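Local coordinates for synaptic vesicle membrane protein VAT-1 homolog-like (Homo sapiens, PDB 4A27) that probably acts as an oxidoreductase of the quinone oxidoreductase branch of the zinc-containing alcohol dehydrogenase family, at residues Met144-His149 against Pro167-Phe172; Glu3-Val8 against Leu18-Lys23. All coordinates share one frame; numbering follows the deposited sequence.

Contact 1: Met144-His149 against Pro167-Phe172; sequences MSVLVH and PNVTVF
Val146 and Phe172 meet through the straightest bond of this parallel strand pair: Phe172 N donates to Val146 O at 2.8 Å with 175° at the hydrogen. Val146 N in turn reaches Thr170 O, so Val146 bonds forward and backward to residues flanking its partner Val171, the signature of parallel pairing. Thr170 N to Met144 O and Val148 N to Phe172 O complete four bonds, and the strand axes diverge by 20°.

Packing is tightest toward Leu147, Val148 and Phe172. Leu147 has CG anti to its N (chi1 177°), which carries CD1 across Phe172 at about a right angle, 3.7 Å from Phe172 CB. Phe172 leans back along its strand, CG beside its own N; Val146 O lies at the ring edge, in its plane, and Phe172 CE2 comes 4.1 Å from Ser145 CB. On the other face Val148 CG2 lies 3.7 Å from Val171 CG1, and Cys163 of helix 154-163 covers Val146, Val169 and Val171.

The Met144 end is looser. Val146 CG2 and Val169 CG1 stand 4.2 Å apart, the Met144 side chain turns off from the partner strand, and Asn168 is exposed to solvent.

These strands and helix 154-163 form a right-handed beta-alpha-beta crossover of the Rossmann-type sheet, with strand 209-215 bonded to the other edge of 145-148. All four pairing bonds are main-chain, and both faces are mostly apolar apart from Ser145 and Thr170; the hold therefore rests on backbone bonds plus apolar packing, without a charged pair between the segments.

Contact 2: Glu3-Val8 against Leu18-Lys23; sequences EMRAVV and LRLFRK
Met4 and Lys23 exchange two backbone bonds, Met4 N to Lys23 O and Lys23 N to Met4 O, both 2.7 Å. Beside them Arg22 NH1 gives a bent bond (139° at the hydrogen) to Glu3 O at 3.0 Å, the oxygen lying somewhat out of the guanidinium plane. The Arg22 chain is turned at chi2 (-99°), bringing its guanidinium over Arg5: Arg5 CG lies centrally over it, 3.3 Å from the plane. Arg5 NH1 goes on to a salt bridge with Glu320, which probably eases the closeness of the two arginine charges.

Ala6 with Phe21 and Val8 with Arg19 repeat the paired bonds, making an antiparallel beta hairpin of strands 4-9 and 18-23, whose strands cross well short of antiparallel, their directions 138° apart. Strand 4-9 also bonds through its backbone to Trp97 and Glu99.

Outward from the bonds, Met4 and Lys23 extend alongside each other in the same direction, with Met4 CE 3.8 Å from Lys23 CD. Val8 CG2 approaches Phe21 at the ring edge, in plane, and lies 3.7 Å from Phe21 CB. On the face of Val7 and Leu20, Val7 CG1 meets Leu18 CD2 at 3.7 Å, while helix 322-330 covers Val7 through Val322 and Leu18 through Met326.

How the contacts relate
Contact 1 and contact 2 lie on opposite sides of the chain's centre, their own centres about 43 Å apart and their nearest atoms about 24 Å apart; they share no strand and do not touch. Contact 1 is largely buried, joining inner strands of a six-stranded parallel sheet through a helical crossover. Contact 2 is a two-stranded antiparallel hairpin near the N-terminus, partly buried, with several exposed side chains. Chemistry follows place: between the segments of contact 1 only backbone atoms form hydrogen bonds, whereas contact 2 adds an arginine side-chain bond and the aliphatic part of one arginine packed on the guanidinium face of another. Contact 2 also buries more surface between its segments, 763 against 397 Å².

Contact 1: Met144-His149 against Pro167-Phe172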
# COMPACT_ATOMS: atom_id res chain seq x y z
N MET A 144 -14.81 2.62 -1.59
CA MET A 144 -14.07 2.03 -0.48
C MET A 144 -14.55 2.56 0.85
O MET A 144 -15.33 3.48 0.92
CB MET A 144 -12.58 2.35 -0.63
CG MET A 144 -12.01 1.63 -1.81
SD MET A 144 -10.25 1.84 -2.05
CE MET A 144 -9.68 1.69 -0.41
N SER A 145 -14.06 1.96 1.93
CA SER A 145 -14.41 2.43 3.23
C SER A 145 -13.17 2.62 4.10
O SER A 145 -12.15 1.93 3.93
CB SER A 145 -15.43 1.46 3.84
OG SER A 145 -14.77 0.38 4.46
N VAL A 146 -13.25 3.59 4.99
CA VAL A 146 -12.15 4.05 5.79
C VAL A 146 -12.57 4.17 7.25
O VAL A 146 -13.64 4.70 7.55
CB VAL A 146 -11.66 5.44 5.35
CG1 VAL A 146 -10.44 5.84 6.20
CG2 VAL A 146 -11.34 5.47 3.84
N LEU A 147 -11.72 3.69 8.15
CA LEU A 147 -11.89 3.93 9.55
C LEU A 147 -10.87 4.93 10.02
O LEU A 147 -9.66 4.68 9.91
CB LEU A 147 -11.75 2.64 10.38
CG LEU A 147 -11.85 2.78 11.93
CD1 LEU A 147 -13.15 3.48 12.34
CD2 LEU A 147 -11.79 1.44 12.66
N VAL A 148 -11.37 6.03 10.58
CA VAL A 148 -10.54 7.09 11.11
C VAL A 148 -10.71 7.21 12.61
O VAL A 148 -11.77 7.60 13.08
CB VAL A 148 -10.95 8.45 10.49
CG1 VAL A 148 -9.79 9.41 10.60
CG2 VAL A 148 -11.33 8.21 9.04
N HIS A 149 -9.65 6.91 13.35
CA HIS A 149 -9.63 7.10 14.80
C HIS A 149 -9.43 8.58 15.14
O HIS A 149 -8.83 9.29 14.37
CB HIS A 149 -8.52 6.22 15.39
CG HIS A 149 -8.91 4.78 15.51
ND1 HIS A 149 -8.38 3.79 14.72
CD2 HIS A 149 -9.82 4.18 16.31
CE1 HIS A 149 -8.92 2.63 15.04
NE2 HIS A 149 -9.81 2.84 16.00
N PRO A 167 -15.82 9.68 -4.95
CA PRO A 167 -17.23 9.23 -4.87
C PRO A 167 -17.48 7.95 -4.05
O PRO A 167 -16.67 7.00 -4.07
CB PRO A 167 -17.61 8.99 -6.33
CG PRO A 167 -16.59 9.71 -7.15
CD PRO A 167 -15.34 9.76 -6.34
N ASN A 168 -18.58 7.97 -3.30
CA ASN A 168 -19.11 6.81 -2.61
C ASN A 168 -18.10 6.22 -1.64
O ASN A 168 -17.92 5.00 -1.58
CB ASN A 168 -19.61 5.74 -3.60
CG ASN A 168 -20.46 6.33 -4.71
OD1 ASN A 168 -21.49 6.93 -4.45
ND2 ASN A 168 -20.01 6.18 -5.95
N VAL A 169 -17.45 7.07 -0.85
CA VAL A 169 -16.53 6.55 0.15
C VAL A 169 -17.20 6.62 1.47
O VAL A 169 -17.68 7.68 1.85
CB VAL A 169 -15.20 7.31 0.11
CG1 VAL A 169 -14.29 6.98 1.30
CG2 VAL A 169 -14.49 6.87 -1.18
N THR A 170 -17.20 5.50 2.20
CA THR A 170 -17.84 5.45 3.51
C THR A 170 -16.80 5.63 4.61
O THR A 170 -15.87 4.84 4.72
CB THR A 170 -18.60 4.12 3.70
OG1 THR A 170 -19.55 3.99 2.65
CG2 THR A 170 -19.33 4.04 5.02
N VAL A 171 -16.97 6.68 5.40
CA VAL A 171 -16.03 7.04 6.44
C VAL A 171 -16.65 6.72 7.79
O VAL A 171 -17.74 7.20 8.13
CB VAL A 171 -15.66 8.54 6.36
CG1 VAL A 171 -14.59 8.94 7.42
CG2 VAL A 171 -15.23 8.95 4.89
N PHE A 172 -15.95 5.89 8.53
CA PHE A 172 -16.29 5.54 9.88
C PHE A 172 -15.34 6.32 10.76
O PHE A 172 -14.12 6.33 10.51
CB PHE A 172 -16.08 4.04 10.09
CG PHE A 172 -17.04 3.16 9.30
CD1 PHE A 172 -18.28 2.84 9.82
CD2 PHE A 172 -16.71 2.67 8.05
CE1 PHE A 172 -19.16 2.03 9.11
CE2 PHE A 172 -17.57 1.86 7.34
CZ PHE A 172 -18.82 1.54 7.88

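Contact 2: Glu3-Val8 against Leu18-Lys23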
# COMPACT_ATOMS: atom_id res chain seq x y z
N GLU A 3 16.29 42.11 18.95
CA GLU A 3 16.03 40.69 19.16
C GLU A 3 14.53 40.41 19.11
O GLU A 3 13.71 41.26 19.47
CB GLU A 3 16.66 40.22 20.46
CG GLU A 3 18.15 40.37 20.42
CD GLU A 3 18.81 39.68 21.58
OE1 GLU A 3 18.24 39.72 22.70
OE2 GLU A 3 19.88 39.07 21.38
N MET A 4 14.19 39.21 18.67
CA MET A 4 12.78 38.81 18.46
C MET A 4 12.32 38.04 19.68
O MET A 4 13.17 37.54 20.41
CB MET A 4 12.65 37.93 17.22
CG MET A 4 13.53 36.66 17.26
SD MET A 4 13.04 35.48 15.98
CE MET A 4 13.71 33.85 16.47
N ARG A 5 11.01 37.94 19.90
CA ARG A 5 10.45 37.07 20.96
C ARG A 5 10.23 35.68 20.43
O ARG A 5 9.92 35.49 19.26
CB ARG A 5 9.10 37.58 21.49
CG ARG A 5 9.12 39.02 22.02
CD ARG A 5 8.08 39.21 23.14
NE ARG A 5 6.70 39.05 22.68
CZ ARG A 5 5.67 38.70 23.45
NH1 ARG A 5 5.83 38.44 24.75
NH2 ARG A 5 4.47 38.60 22.91
N ALA A 6 10.44 34.69 21.29
CA ALA A 6 10.30 33.32 20.93
C ALA A 6 9.93 32.50 22.16
O ALA A 6 10.07 32.97 23.29
CB ALA A 6 11.59 32.81 20.31
N VAL A 7 9.35 31.32 21.93
CA VAL A 7 9.12 30.36 22.99
C VAL A 7 10.38 29.50 23.02
O VAL A 7 10.84 29.04 21.99
CB VAL A 7 7.89 29.48 22.75
CG1 VAL A 7 7.76 28.42 23.86
CG2 VAL A 7 6.61 30.32 22.66
N VAL A 8 10.95 29.34 24.21
CA VAL A 8 12.10 28.49 24.42
C VAL A 8 11.72 27.32 25.32
O VAL A 8 10.97 27.49 26.30
CB VAL A 8 13.28 29.27 25.06
CG1 VAL A 8 14.57 28.42 24.92
CG2 VAL A 8 13.45 30.60 24.41
N LEU A 18 8.63 25.44 29.51
CA LEU A 18 8.38 26.40 28.42
C LEU A 18 8.27 27.86 28.93
O LEU A 18 7.54 28.17 29.88
CB LEU A 18 7.09 26.05 27.64
CG LEU A 18 7.06 24.84 26.71
CD1 LEU A 18 5.64 24.46 26.36
CD2 LEU A 18 7.92 25.03 25.42
N ARG A 19 9.00 28.76 28.29
CA ARG A 19 9.04 30.16 28.72
C ARG A 19 9.18 31.09 27.50
O ARG A 19 9.59 30.65 26.43
CB ARG A 19 10.24 30.33 29.67
CG ARG A 19 10.20 29.49 30.97
CD ARG A 19 11.57 29.32 31.66
NE ARG A 19 12.16 30.56 32.18
CZ ARG A 19 11.91 31.11 33.37
NH1 ARG A 19 11.08 30.56 34.25
NH2 ARG A 19 12.51 32.25 33.70
N LEU A 20 8.84 32.37 27.66
CA LEU A 20 9.08 33.35 26.60
C LEU A 20 10.44 34.02 26.81
O LEU A 20 10.85 34.24 27.95
CB LEU A 20 7.97 34.39 26.55
CG LEU A 20 6.75 33.88 25.76
CD1 LEU A 20 5.50 34.62 26.21
CD2 LEU A 20 7.00 34.03 24.24
N PHE A 21 11.12 34.33 25.71
CA PHE A 21 12.42 34.97 25.75
C PHE A 21 12.82 35.66 24.47
O PHE A 21 12.16 35.53 23.46
CB PHE A 21 13.43 33.90 26.09
CG PHE A 21 13.36 33.51 27.51
CD1 PHE A 21 13.41 34.48 28.50
CD2 PHE A 21 13.14 32.20 27.88
CE1 PHE A 21 13.28 34.15 29.82
CE2 PHE A 21 13.01 31.87 29.21
CZ PHE A 21 13.08 32.85 30.18
N ARG A 22 13.91 36.40 24.53
CA ARG A 22 14.35 37.16 23.38
C ARG A 22 15.46 36.44 22.70
O ARG A 22 16.22 35.76 23.35
CB ARG A 22 14.82 38.53 23.81
CG ARG A 22 13.67 39.40 24.30
CD ARG A 22 13.21 40.35 23.19
NE ARG A 22 12.01 41.08 23.58
CZ ARG A 22 11.18 41.64 22.71
NH1 ARG A 22 11.43 41.57 21.40
NH2 ARG A 22 10.10 42.26 23.15
N LYS A 23 15.55 36.60 21.39
CA LYS A 23 16.49 35.86 20.60
C LYS A 23 17.03 36.67 19.43
O LYS A 23 16.33 37.56 18.93
CB LYS A 23 15.76 34.63 20.09
CG LYS A 23 16.55 33.64 19.28
CD LYS A 23 15.86 32.28 19.24
CE LYS A 23 16.78 31.17 18.76
NZ LYS A 23 17.62 31.61 17.61